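Long-range contacts in iron-regulated ABC transporter siderophore-binding protein SirA (Staphylococcus aureus subsp. aureus, PDB 3MWF), which binds the siderophore staphyloferrin B and probably hands it, with its iron, to a membrane ABC transporter for uptake: residues Gly13-Lys18 / Pro106-Asp111; Arg23-Tyr28 / Leu82-Ile87; Asp221-Val226 / Lys252-Val257. All blocks are in the same frame, centred on the assembly; numbering follows the deposited sequence. Where two conformers were deposited one is given.

Interaction 1 of 3, residues Gly13-Lys18 / Pro106-Asp111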
ATOM      1  N   GLY A  13      20.361  -2.841  -7.991  1.00 19.30           N
ATOM      2  CA  GLY A  13      21.805  -3.091  -7.982  1.00 20.00           C
ATOM      3  C   GLY A  13      22.378  -2.982  -6.595  1.00 20.54           C
ATOM      4  O   GLY A  13      21.705  -3.294  -5.614  1.00 19.65           O
ATOM      5  N   THR A  14      23.642  -2.558  -6.519  1.00 20.48           N
ATOM      6  CA  THR A  14      24.334  -2.387  -5.247  1.00 21.54           C
ATOM      7  C   THR A  14      24.664  -0.920  -4.996  1.00 21.24           C
ATOM      8  O   THR A  14      25.141  -0.221  -5.898  1.00 21.87           O
ATOM      9  CB  THR A  14      25.660  -3.197  -5.263  1.00 21.35           C
ATOM     10  OG1 THR A  14      25.341  -4.591  -5.405  1.00 24.05           O
ATOM     11  CG2 THR A  14      26.456  -2.970  -4.004  1.00 23.09           C
ATOM     12  N   THR A  15      24.434  -0.471  -3.761  1.00 21.73           N
ATOM     13  CA  THR A  15      24.694   0.922  -3.369  1.00 22.34           C
ATOM     14  C   THR A  15      25.547   0.994  -2.121  1.00 23.73           C
ATOM     15  O   THR A  15      25.255   0.310  -1.148  1.00 23.65           O
ATOM     16  CB  THR A  15      23.349   1.699  -3.155  1.00 21.53           C
ATOM     17  OG1 THR A  15      22.713   1.846  -4.419  1.00 20.29           O
ATOM     18  CG2 THR A  15      23.578   3.093  -2.582  1.00 20.61           C
ATOM     19  N   GLU A  16      26.588   1.836  -2.163  1.00 25.47           N
ATOM     20  CA  GLU A  16      27.443   2.103  -1.014  1.00 27.38           C
ATOM     21  C   GLU A  16      26.976   3.370  -0.315  1.00 28.12           C
ATOM     22  O   GLU A  16      26.905   4.433  -0.921  1.00 27.72           O
ATOM     23  CB  GLU A  16      28.925   2.245  -1.430  1.00 27.84           C
ATOM     24  CG  GLU A  16      29.884   2.337  -0.236  1.00 31.22           C
ATOM     25  CD  GLU A  16      31.310   2.685  -0.627  1.00 35.73           C
ATOM     26  OE1 GLU A  16      31.753   3.832  -0.358  1.00 38.87           O
ATOM     27  OE2 GLU A  16      31.987   1.806  -1.189  1.00 35.88           O
ATOM     28  N   ILE A  17      26.653   3.235   0.965  1.00 29.78           N
ATOM     29  CA  ILE A  17      26.255   4.365   1.792  1.00 31.88           C
ATOM     30  C   ILE A  17      27.407   4.677   2.732  1.00 33.83           C
ATOM     31  O   ILE A  17      27.862   3.800   3.479  1.00 33.72           O
ATOM     32  CB  ILE A  17      24.980   4.031   2.618  1.00 32.15           C
ATOM     33  CG1 ILE A  17      23.814   3.689   1.672  1.00 30.49           C
ATOM     34  CG2 ILE A  17      24.621   5.187   3.564  1.00 31.86           C
ATOM     35  CD1 ILE A  17      22.558   3.254   2.362  1.00 31.01           C
ATOM     36  N   LYS A  18      27.888   5.918   2.690  1.00 36.00           N
ATOM     37  CA  LYS A  18      28.917   6.331   3.644  1.00 37.86           C
ATOM     38  C   LYS A  18      28.250   7.076   4.793  1.00 38.25           C
ATOM     39  O   LYS A  18      27.583   8.088   4.572  1.00 39.53           O
ATOM     40  CB  LYS A  18      30.029   7.159   2.966  1.00 38.44           C
ATOM     41  CG  LYS A  18      30.907   6.348   1.990  1.00 39.90           C
ATOM     42  CD  LYS A  18      32.396   6.758   2.004  1.00 42.69           C
ATOM     43  CE  LYS A  18      32.742   7.856   0.978  1.00 44.11           C
ATOM     44  NZ  LYS A  18      32.431   9.245   1.455  1.00 45.63           N
ATOM     45  N   PRO A 106      23.498   8.326  -2.783  1.00 18.02           N
ATOM     46  CA  PRO A 106      23.283   6.883  -2.715  1.00 17.58           C
ATOM     47  C   PRO A 106      21.783   6.626  -2.723  1.00 17.04           C
ATOM     48  O   PRO A 106      21.038   7.259  -1.956  1.00 16.11           O
ATOM     49  CB  PRO A 106      23.871   6.504  -1.355  1.00 17.79           C
ATOM     50  CG  PRO A 106      24.942   7.530  -1.122  1.00 18.69           C
ATOM     51  CD  PRO A 106      24.334   8.799  -1.663  1.00 17.67           C
ATOM     52  N   THR A 107      21.361   5.740  -3.616  1.00 15.52           N
ATOM     53  CA  THR A 107      19.944   5.505  -3.847  1.00 15.84           C
ATOM     54  C   THR A 107      19.686   4.008  -3.677  1.00 16.12           C
ATOM     55  O   THR A 107      20.381   3.169  -4.277  1.00 16.14           O
ATOM     56  CB  THR A 107      19.536   5.925  -5.268  1.00 15.53           C
ATOM     57  OG1 THR A 107      19.727   7.327  -5.427  1.00 15.23           O
ATOM     58  CG2 THR A 107      18.043   5.593  -5.533  1.00 15.40           C
ATOM     59  N   VAL A 108      18.705   3.678  -2.846  1.00 15.66           N
ATOM     60  CA  VAL A 108      18.306   2.273  -2.677  1.00 15.30           C
ATOM     61  C   VAL A 108      16.875   2.125  -3.170  1.00 15.25           C
ATOM     62  O   VAL A 108      16.095   3.081  -3.133  1.00 15.03           O
ATOM     63  CB  VAL A 108      18.469   1.795  -1.218  1.00 15.64           C
ATOM     64  CG1 VAL A 108      19.945   1.909  -0.814  1.00 16.05           C
ATOM     65  CG2 VAL A 108      17.597   2.639  -0.245  1.00 15.55           C
ATOM     66  N   SER A 109      16.532   0.944  -3.692  0.50 15.35           N
ATOM     67  CA  SER A 109      15.236   0.751  -4.388  0.50 15.12           C
ATOM     68  C   SER A 109      14.579  -0.594  -4.053  0.50 14.97           C
ATOM     69  O   SER A 109      15.240  -1.635  -4.119  0.50 14.12           O
ATOM     70  CB  SER A 109      15.468   0.822  -5.904  0.50 15.56           C
ATOM     71  OG  SER A 109      14.252   0.752  -6.646  0.50 16.21           O
ATOM     72  N   THR A 110      13.287  -0.584  -3.704  1.00 14.52           N
ATOM     73  CA  THR A 110      12.507  -1.823  -3.630  1.00 14.17           C
ATOM     74  C   THR A 110      11.907  -2.049  -5.005  1.00 14.55           C
ATOM     75  O   THR A 110      11.902  -1.164  -5.852  1.00 14.86           O
ATOM     76  CB  THR A 110      11.332  -1.676  -2.671  1.00 14.43           C
ATOM     77  OG1 THR A 110      10.673  -0.431  -2.977  1.00 14.60           O
ATOM     78  CG2 THR A 110      11.805  -1.653  -1.203  1.00 15.80           C
ATOM     79  N   ASP A 111      11.380  -3.243  -5.239  1.00 13.84           N
ATOM     80  CA  ASP A 111      10.749  -3.546  -6.521  1.00 15.79           C
ATOM     81  C   ASP A 111       9.491  -2.682  -6.727  1.00 15.66           C
ATOM     82  O   ASP A 111       9.272  -2.111  -7.804  1.00 16.13           O
ATOM     83  CB  ASP A 111      10.313  -5.002  -6.536  1.00 16.27           C
ATOM     84  CG  ASP A 111      11.435  -5.967  -6.889  1.00 23.54           C
ATOM     85  OD1 ASP A 111      12.397  -5.589  -7.598  1.00 26.51           O
ATOM     86  OD2 ASP A 111      11.299  -7.155  -6.508  1.00 27.25           O
TER
HETATM   87  O   HOH W   1      23.012   4.533  -5.793  1.00 18.64           O
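Thr-15 and Thr-107 carry the polar part of this contact. The hydroxyl of Thr-15 donates from OG1 to Thr-107 O over 2.7 Å. The donor is tilted 32° from the carbonyl plane. Chi1 of Thr-15 (-68°) sets OG1 beside its own backbone N, where it reaches this oxygen, and places the methyl CG2 over Pro-106 CB and the backbone of Thr-107. A water adds a second link. It donates to Thr-15 OG1 at 3.0 Å and accepts from Thr-107 N, also at 3.0 Å. His-10 NE2 is a further partner of the same hydroxyl, and Tyr-98 OH of helix 98-104 is a second side-chain partner of Thr-107 O. The CB of Thr-107 points away from residues 13-18, and OG1 of Thr-107 bonds to Ala-105 O.

The pairing is not a sheet ladder. Strand 13-17 belongs to a two-stranded antiparallel hairpin with strand 6-10 at the N-terminus. Strand 107-110 is an outermost strand of the mixed sheet in the lobe that follows. The two run at 140° to each other with their axes 7.1 Å apart, too far for regular backbone pairing. The hairpin is fastened to the sheet by side-chain contacts and by the Thr-15 hydroxyl, bound to the backbone of Thr-107 directly and through water.

The apolar contacts gather round Pro-106 and Val-108. Thr-15 CG2 lies 3.6 Å from Pro-106 CB. On the other side of Glu-16, Ile-17 lays CG1 obliquely across the proline, 4.1 Å from Pro-106 CB. The proline ring also rests on the backbone between them, with Pro-106 CG at 3.7 Å from Glu-16 O. Val-108 offers its CG1 branch to both Thr-15 CB and Ile-17 CD1; the latter is 4.3 Å from Val-108 CG1. Ile-17 and Val-108 both also touch Leu-86 of the adjacent strand 86-90.

Interaction 2 of 3, residues Arg23-Tyr28 / Leu82-Ile87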
ATOM      1  N   ARG A  23      19.795  12.919   5.923  1.00 23.39           N
ATOM      2  CA  ARG A  23      18.979  13.702   5.007  1.00 21.10           C
ATOM      3  C   ARG A  23      18.423  12.772   3.932  1.00 19.67           C
ATOM      4  O   ARG A  23      19.058  12.573   2.894  1.00 20.46           O
ATOM      5  CB  ARG A  23      19.802  14.818   4.356  1.00 21.03           C
ATOM      6  CG  ARG A  23      20.392  15.812   5.351  1.00 22.41           C
ATOM      7  CD  ARG A  23      21.151  16.923   4.626  1.00 22.91           C
ATOM      8  NE  ARG A  23      20.283  17.712   3.756  1.00 24.38           N
ATOM      9  CZ  ARG A  23      19.437  18.651   4.187  1.00 25.35           C
ATOM     10  NH1 ARG A  23      19.358  18.939   5.486  1.00 25.57           N
ATOM     11  NH2 ARG A  23      18.675  19.307   3.319  1.00 24.60           N
ATOM     12  N   VAL A  24      17.263  12.177   4.194  0.50 18.65           N
ATOM     13  CA  VAL A  24      16.705  11.179   3.281  0.50 17.56           C
ATOM     14  C   VAL A  24      15.540  11.747   2.474  0.50 17.11           C
ATOM     15  O   VAL A  24      14.734  12.528   2.998  0.50 16.72           O
ATOM     16  CB  VAL A  24      16.295   9.883   4.033  0.50 17.89           C
ATOM     17  CG1 VAL A  24      15.144  10.148   4.984  0.50 17.29           C
ATOM     18  CG2 VAL A  24      15.932   8.762   3.051  0.50 18.39           C
ATOM     19  N   VAL A  25      15.488  11.386   1.191  1.00 16.29           N
ATOM     20  CA  VAL A  25      14.414  11.770   0.287  1.00 15.22           C
ATOM     21  C   VAL A  25      13.673  10.488  -0.056  1.00 15.29           C
ATOM     22  O   VAL A  25      14.287   9.523  -0.497  1.00 15.54           O
ATOM     23  CB  VAL A  25      14.943  12.469  -0.979  1.00 14.63           C
ATOM     24  CG1 VAL A  25      13.841  12.602  -2.039  1.00 15.48           C
ATOM     25  CG2 VAL A  25      15.513  13.853  -0.608  1.00 14.79           C
ATOM     26  N   THR A  26      12.356  10.495   0.140  1.00 13.90           N
ATOM     27  CA  THR A  26      11.518   9.313  -0.093  1.00 12.47           C
ATOM     28  C   THR A  26      10.649   9.527  -1.306  1.00 12.08           C
ATOM     29  O   THR A  26       9.891  10.504  -1.374  1.00 13.22           O
ATOM     30  CB  THR A  26      10.676   8.980   1.164  1.00 12.92           C
ATOM     31  OG1 THR A  26      10.059  10.183   1.664  1.00 12.09           O
ATOM     32  CG2 THR A  26      11.548   8.372   2.232  1.00 13.02           C
ATOM     33  N   LEU A  27      10.746   8.608  -2.273  1.00 11.42           N
ATOM     34  CA  LEU A  27      10.091   8.766  -3.588  1.00 10.46           C
ATOM     35  C   LEU A  27       8.845   7.918  -3.802  1.00 10.69           C
ATOM     36  O   LEU A  27       8.340   7.852  -4.911  1.00 11.62           O
ATOM     37  CB  LEU A  27      11.093   8.482  -4.720  1.00 10.02           C
ATOM     38  CG  LEU A  27      12.316   9.422  -4.695  1.00 11.53           C
ATOM     39  CD1 LEU A  27      13.201   9.124  -5.896  1.00 11.47           C
ATOM     40  CD2 LEU A  27      11.895  10.884  -4.732  1.00 13.25           C
ATOM     41  N   TYR A  28       8.370   7.258  -2.747  1.00 10.77           N
ATOM     42  CA  TYR A  28       7.005   6.740  -2.796  1.00 12.04           C
ATOM     43  C   TYR A  28       6.328   6.850  -1.437  1.00 11.53           C
ATOM     44  O   TYR A  28       7.003   6.925  -0.424  1.00 11.69           O
ATOM     45  CB  TYR A  28       6.964   5.307  -3.343  1.00 11.34           C
ATOM     46  CG  TYR A  28       7.752   4.251  -2.630  1.00 11.88           C
ATOM     47  CD1 TYR A  28       9.086   3.995  -2.989  1.00 10.38           C
ATOM     48  CD2 TYR A  28       7.143   3.410  -1.688  1.00 11.79           C
ATOM     49  CE1 TYR A  28       9.802   2.948  -2.379  1.00 11.93           C
ATOM     50  CE2 TYR A  28       7.855   2.382  -1.062  1.00 12.63           C
ATOM     51  CZ  TYR A  28       9.169   2.136  -1.444  1.00 12.78           C
ATOM     52  OH  TYR A  28       9.893   1.120  -0.864  1.00 14.33           O
ATOM     53  N   LEU A  82      18.153  19.542  -2.239  1.00 21.06           N
ATOM     54  CA  LEU A  82      18.081  19.170  -0.851  1.00 20.79           C
ATOM     55  C   LEU A  82      19.368  18.583  -0.296  1.00 21.06           C
ATOM     56  O   LEU A  82      19.474  18.390   0.905  1.00 21.37           O
ATOM     57  CB  LEU A  82      16.903  18.221  -0.606  1.00 20.41           C
ATOM     58  CG  LEU A  82      15.564  18.915  -0.831  1.00 20.61           C
ATOM     59  CD1 LEU A  82      14.451  17.838  -0.901  1.00 21.11           C
ATOM     60  CD2 LEU A  82      15.311  19.906   0.282  1.00 22.77           C
ATOM     61  N   LYS A  83      20.337  18.303  -1.171  1.00 21.37           N
ATOM     62  CA  LYS A  83      21.601  17.683  -0.746  1.00 21.83           C
ATOM     63  C   LYS A  83      21.340  16.464   0.140  1.00 21.05           C
ATOM     64  O   LYS A  83      21.787  16.379   1.299  1.00 20.59           O
ATOM     65  CB  LYS A  83      22.485  18.725  -0.040  1.00 23.43           C
ATOM     66  CG  LYS A  83      22.961  19.806  -0.965  1.00 25.76           C
ATOM     67  CD  LYS A  83      24.134  20.563  -0.316  1.00 31.65           C
ATOM     68  CE  LYS A  83      24.989  21.258  -1.359  1.00 34.54           C
ATOM     69  NZ  LYS A  83      24.212  22.354  -1.987  1.00 36.32           N
ATOM     70  N   PRO A  84      20.575  15.493  -0.393  1.00 19.81           N
ATOM     71  CA  PRO A  84      20.288  14.314   0.412  1.00 18.93           C
ATOM     72  C   PRO A  84      21.522  13.429   0.553  1.00 18.68           C
ATOM     73  O   PRO A  84      22.445  13.505  -0.273  1.00 19.14           O
ATOM     74  CB  PRO A  84      19.226  13.577  -0.406  1.00 18.63           C
ATOM     75  CG  PRO A  84      19.419  14.041  -1.800  1.00 18.28           C
ATOM     76  CD  PRO A  84      20.111  15.370  -1.783  1.00 19.93           C
ATOM     77  N   ASP A  85      21.546  12.630   1.599  1.00 18.90           N
ATOM     78  CA  ASP A  85      22.552  11.583   1.707  1.00 20.09           C
ATOM     79  C   ASP A  85      21.988  10.185   1.436  1.00 18.56           C
ATOM     80  O   ASP A  85      22.743   9.210   1.397  1.00 18.78           O
ATOM     81  CB  ASP A  85      23.346  11.664   3.022  1.00 20.81           C
ATOM     82  CG  ASP A  85      22.490  11.815   4.241  1.00 24.90           C
ATOM     83  OD1 ASP A  85      21.324  11.369   4.242  1.00 27.09           O
ATOM     84  OD2 ASP A  85      22.998  12.368   5.243  1.00 26.45           O
ATOM     85  N   LEU A  86      20.669  10.096   1.234  1.00 17.51           N
ATOM     86  CA  LEU A  86      20.026   8.832   0.880  1.00 16.48           C
ATOM     87  C   LEU A  86      18.731   9.119   0.135  1.00 16.50           C
ATOM     88  O   LEU A  86      17.943   9.988   0.560  1.00 15.91           O
ATOM     89  CB  LEU A  86      19.712   8.009   2.132  1.00 17.29           C
ATOM     90  CG  LEU A  86      19.037   6.647   1.898  1.00 18.60           C
ATOM     91  CD1 LEU A  86      19.978   5.707   1.112  1.00 19.58           C
ATOM     92  CD2 LEU A  86      18.626   6.037   3.217  1.00 20.02           C
ATOM     93  N   ILE A  87      18.538   8.432  -0.986  1.00 15.04           N
ATOM     94  CA  ILE A  87      17.270   8.494  -1.719  1.00 14.93           C
ATOM     95  C   ILE A  87      16.653   7.107  -1.686  1.00 14.99           C
ATOM     96  O   ILE A  87      17.338   6.126  -1.948  1.00 14.88           O
ATOM     97  CB  ILE A  87      17.471   8.973  -3.170  1.00 14.61           C
ATOM     98  CG1 ILE A  87      18.083  10.385  -3.148  1.00 14.83           C
ATOM     99  CG2 ILE A  87      16.135   8.906  -3.995  1.00 14.50           C
ATOM    100  CD1 ILE A  87      18.684  10.791  -4.497  1.00 14.37           C
TER
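Arg-23 reaches back to the turn after helix 76-81 and grips Leu-82 O side-on with two nitrogens. Arg-23 NH2 stands 2.7 Å and Arg-23 NE 3.0 Å from Leu-82 O. Arg-23 NE also gives a bond of 3.2 Å to Lys-83 O, above that carbonyl's plane. Both oxygens lie near the guanidinium plane, which helps fix its rotation. A bend at chi3 (62°) brings the group over. The positive charge of the guanidinium probably suits the C-terminal end of helix 76-81.

The backbone of Arg-23 is clasped by Asp-85. Arg-23 N donates to Asp-85 OD1 at 2.8 Å, on the syn side but 30° out of the carboxylate plane, and Asp-85 N returns a bond of 2.8 Å to Arg-23 O. Asp-85 OD2 takes Lys-22 N as well, so the carboxylate ties down the approach to the strand.

Beyond this clasp the chains become parallel strands. Val-25 N bonds to Leu-86 O at 2.9 Å. Val-25 CG2 crosses Pro-84, 3.7 Å from Pro-84 CB. Further on, Leu-27 CD1 presses on Ile-87 CG2 at 3.5 Å.

Strand 24-26 lies between strands 44-45 and 86-90. Helix 98-104 covers Leu-27 and Ile-87, while helix 116-127 packs on Leu-86.

Interaction 3 of 3, residues Asp221-Val226 / Lys252-Val257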
ATOM      1  N   ASP A 221     -16.543 -14.308   0.228  1.00 14.89           N
ATOM      2  CA  ASP A 221     -17.463 -14.248   1.386  1.00 15.41           C
ATOM      3  C   ASP A 221     -17.659 -12.828   1.937  1.00 16.28           C
ATOM      4  O   ASP A 221     -18.721 -12.512   2.472  1.00 16.06           O
ATOM      5  CB  ASP A 221     -16.962 -15.157   2.486  1.00 16.76           C
ATOM      6  CG  ASP A 221     -16.785 -16.582   2.002  1.00 16.57           C
ATOM      7  OD1 ASP A 221     -17.685 -17.085   1.301  1.00 18.81           O
ATOM      8  OD2 ASP A 221     -15.728 -17.152   2.296  1.00 17.75           O
ATOM      9  N   HIS A 222     -16.637 -11.989   1.802  1.00 15.14           N
ATOM     10  CA  HIS A 222     -16.740 -10.572   2.148  1.00 15.76           C
ATOM     11  C   HIS A 222     -15.964  -9.740   1.124  1.00 15.17           C
ATOM     12  O   HIS A 222     -14.847 -10.121   0.737  1.00 15.11           O
ATOM     13  CB  HIS A 222     -16.158 -10.324   3.545  1.00 16.65           C
ATOM     14  CG  HIS A 222     -16.597  -9.022   4.138  1.00 16.61           C
ATOM     15  ND1 HIS A 222     -17.621  -8.935   5.062  1.00 17.58           N
ATOM     16  CD2 HIS A 222     -16.202  -7.753   3.884  1.00 16.20           C
ATOM     17  CE1 HIS A 222     -17.840  -7.659   5.347  1.00 19.52           C
ATOM     18  NE2 HIS A 222     -16.985  -6.922   4.651  1.00 19.69           N
ATOM     19  N   ILE A 223     -16.531  -8.595   0.752  1.00 15.05           N
ATOM     20  CA  ILE A 223     -15.917  -7.732  -0.264  1.00 14.33           C
ATOM     21  C   ILE A 223     -15.691  -6.358   0.328  1.00 14.67           C
ATOM     22  O   ILE A 223     -16.577  -5.797   0.969  1.00 14.03           O
ATOM     23  CB  ILE A 223     -16.794  -7.661  -1.550  1.00 14.46           C
ATOM     24  CG1 ILE A 223     -16.811  -9.021  -2.268  1.00 13.49           C
ATOM     25  CG2 ILE A 223     -16.327  -6.507  -2.498  1.00 15.26           C
ATOM     26  CD1 ILE A 223     -17.761  -9.075  -3.488  1.00 12.81           C
ATOM     27  N   PHE A 224     -14.487  -5.828   0.117  1.00 14.00           N
ATOM     28  CA  PHE A 224     -14.096  -4.536   0.641  1.00 14.36           C
ATOM     29  C   PHE A 224     -14.035  -3.600  -0.531  1.00 14.48           C
ATOM     30  O   PHE A 224     -13.271  -3.843  -1.472  1.00 15.49           O
ATOM     31  CB  PHE A 224     -12.724  -4.694   1.305  1.00 14.55           C
ATOM     32  CG  PHE A 224     -12.745  -5.637   2.471  1.00 15.12           C
ATOM     33  CD1 PHE A 224     -13.212  -5.191   3.714  1.00 17.70           C
ATOM     34  CD2 PHE A 224     -12.378  -6.986   2.327  1.00 14.26           C
ATOM     35  CE1 PHE A 224     -13.271  -6.051   4.791  1.00 16.73           C
ATOM     36  CE2 PHE A 224     -12.415  -7.867   3.411  1.00 17.06           C
ATOM     37  CZ  PHE A 224     -12.868  -7.394   4.660  1.00 17.20           C
ATOM     38  N   VAL A 225     -14.847  -2.546  -0.501  1.00 13.86           N
ATOM     39  CA  VAL A 225     -14.921  -1.633  -1.648  1.00 14.72           C
ATOM     40  C   VAL A 225     -14.164  -0.324  -1.398  1.00 15.00           C
ATOM     41  O   VAL A 225     -14.439   0.364  -0.414  1.00 15.18           O
ATOM     42  CB  VAL A 225     -16.395  -1.331  -1.999  1.00 14.05           C
ATOM     43  CG1 VAL A 225     -16.506  -0.264  -3.082  1.00 16.71           C
ATOM     44  CG2 VAL A 225     -17.095  -2.599  -2.462  1.00 15.83           C
ATOM     45  N   VAL A 226     -13.261   0.030  -2.312  1.00 14.23           N
ATOM     46  CA  VAL A 226     -12.464   1.273  -2.210  1.00 14.11           C
ATOM     47  C   VAL A 226     -12.746   2.143  -3.419  1.00 14.42           C
ATOM     48  O   VAL A 226     -12.580   1.705  -4.562  1.00 14.17           O
ATOM     49  CB  VAL A 226     -10.940   0.980  -2.156  1.00 15.11           C
ATOM     50  CG1 VAL A 226     -10.150   2.279  -1.949  1.00 14.99           C
ATOM     51  CG2 VAL A 226     -10.581  -0.013  -1.070  1.00 16.08           C
ATOM     52  N   LYS A 252     -24.978  -8.392  -8.264  1.00 16.63           N
ATOM     53  CA  LYS A 252     -26.037  -8.849  -7.369  1.00 17.90           C
ATOM     54  C   LYS A 252     -25.967 -10.356  -7.098  1.00 17.96           C
ATOM     55  O   LYS A 252     -26.527 -10.841  -6.116  1.00 18.75           O
ATOM     56  CB  LYS A 252     -27.379  -8.423  -7.919  1.00 18.75           C
ATOM     57  CG  LYS A 252     -27.444  -6.909  -7.941  1.00 21.75           C
ATOM     58  CD  LYS A 252     -28.681  -6.379  -8.603  1.00 28.59           C
ATOM     59  CE  LYS A 252     -28.616  -4.853  -8.594  1.00 31.08           C
ATOM     60  NZ  LYS A 252     -27.854  -4.339  -7.381  1.00 35.31           N
ATOM     61  N   ASN A 253     -25.208 -11.061  -7.926  1.00 17.88           N
ATOM     62  CA  ASN A 253     -25.034 -12.504  -7.758  1.00 18.23           C
ATOM     63  C   ASN A 253     -23.790 -12.911  -6.974  1.00 17.98           C
ATOM     64  O   ASN A 253     -23.632 -14.086  -6.615  1.00 18.36           O
ATOM     65  CB  ASN A 253     -25.089 -13.204  -9.105  1.00 18.49           C
ATOM     66  CG  ASN A 253     -26.517 -13.465  -9.556  1.00 23.29           C
ATOM     67  OD1 ASN A 253     -27.049 -14.539  -9.336  1.00 27.78           O
ATOM     68  ND2 ASN A 253     -27.153 -12.463 -10.122  1.00 27.47           N
ATOM     69  N   LEU A 254     -22.930 -11.944  -6.645  1.00 16.09           N
ATOM     70  CA  LEU A 254     -21.788 -12.241  -5.799  1.00 15.98           C
ATOM     71  C   LEU A 254     -22.266 -12.744  -4.436  1.00 16.22           C
ATOM     72  O   LEU A 254     -23.238 -12.207  -3.874  1.00 17.30           O
ATOM     73  CB  LEU A 254     -20.899 -10.998  -5.605  1.00 14.86           C
ATOM     74  CG  LEU A 254     -20.243 -10.451  -6.869  1.00 14.46           C
ATOM     75  CD1 LEU A 254     -19.659  -9.059  -6.608  1.00 11.31           C
ATOM     76  CD2 LEU A 254     -19.131 -11.386  -7.345  1.00 16.08           C
ATOM     77  N   ASP A 255     -21.557 -13.724  -3.888  1.00 16.01           N
ATOM     78  CA  ASP A 255     -21.879 -14.262  -2.563  1.00 17.14           C
ATOM     79  C   ASP A 255     -21.922 -13.167  -1.499  1.00 17.37           C
ATOM     80  O   ASP A 255     -22.877 -13.086  -0.716  1.00 17.59           O
ATOM     81  CB  ASP A 255     -20.865 -15.319  -2.135  1.00 17.73           C
ATOM     82  CG  ASP A 255     -20.906 -16.576  -3.005  1.00 19.13           C
ATOM     83  OD1 ASP A 255     -21.850 -16.762  -3.786  1.00 23.44           O
ATOM     84  OD2 ASP A 255     -19.975 -17.381  -2.902  1.00 21.04           O
ATOM     85  N   ALA A 256     -20.885 -12.333  -1.431  1.00 16.18           N
ATOM     86  CA  ALA A 256     -20.859 -11.336  -0.359  1.00 17.11           C
ATOM     87  C   ALA A 256     -22.022 -10.332  -0.492  1.00 17.13           C
ATOM     88  O   ALA A 256     -22.515  -9.807   0.535  1.00 17.57           O
ATOM     89  CB  ALA A 256     -19.496 -10.600  -0.302  1.00 16.03           C
ATOM     90  N   VAL A 257     -22.421 -10.046  -1.731  1.00 17.26           N
ATOM     91  CA  VAL A 257     -23.458  -9.058  -2.025  1.00 18.64           C
ATOM     92  C   VAL A 257     -24.816  -9.613  -1.565  1.00 19.97           C
ATOM     93  O   VAL A 257     -25.540  -8.951  -0.796  1.00 19.76           O
ATOM     94  CB  VAL A 257     -23.476  -8.651  -3.506  1.00 18.28           C
ATOM     95  CG1 VAL A 257     -24.651  -7.736  -3.829  1.00 19.12           C
ATOM     96  CG2 VAL A 257     -22.182  -7.905  -3.869  1.00 17.52           C
TER
HETATM   97  O   HOH W   2     -17.557 -16.992  -1.700  1.00 25.13           O
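Ile-223 keeps CG1 beside its backbone N (chi1 -68°) and extends CD1 outward (chi2 175°), which carries the methyl to Leu-254. The leucine likewise has CG beside its own N (chi1 -64°) and offers its CD1 branch. Ile-223 CD1 and Leu-254 CD1 meet at 3.7 Å, with the two side chains crossing at about a right angle.

Ala-256 fills the angle between this pair and the strand. Ala-256 CB lies 3.7 Å from Ile-223 CG1 and 3.5 Å from Asp-221 O, so the short side chain lets the helix come close to the start of the strand.

Strand 222-227 and strand 262-263 are parallel neighbours in the second mixed sheet. The helices between them, including 255-258, form the crossover of a beta-alpha-beta unit. Leu-254 is the N-cap residue of helix 255-258, and the next N-H, that of Asp-255, bonds to Asn-219 OD1.

A water joins two acids, Asp-221 and Asp-255. It donates to Asp-221 OD1 at 3.0 Å and to Asp-255 OD2 at 2.7 Å. The bridge probably eases the repulsion of these carboxylates; Asp-221 OD1 and Asp-255 OD2 are 4.8 Å apart. Asp-221 OD2 is held by Lys-162 N.

Overall arrangement
Interactions 1 and 2 sit in one lobe, with centres 12 Å apart. Strands 107-110 and 86-90 are neighbours in its sheet. Pro-106 O and Ile-87 N are hydrogen-bonded at 2.9 Å, and so are Thr-110 OG1 and Tyr-28 OH at 2.7 Å. Interaction 3 lies on the opposite side of the chain's centre. Its centre is 42 Å from that of interaction 1 and 41 Å from that of interaction 2. Staphyloferrin B lies between the two lobes. The side chain of Leu-27 is about 13 Å from it. Thr-112 and Val-113, just after residues 106-111, line the pocket, as does Pro-230 beyond strand 222-227.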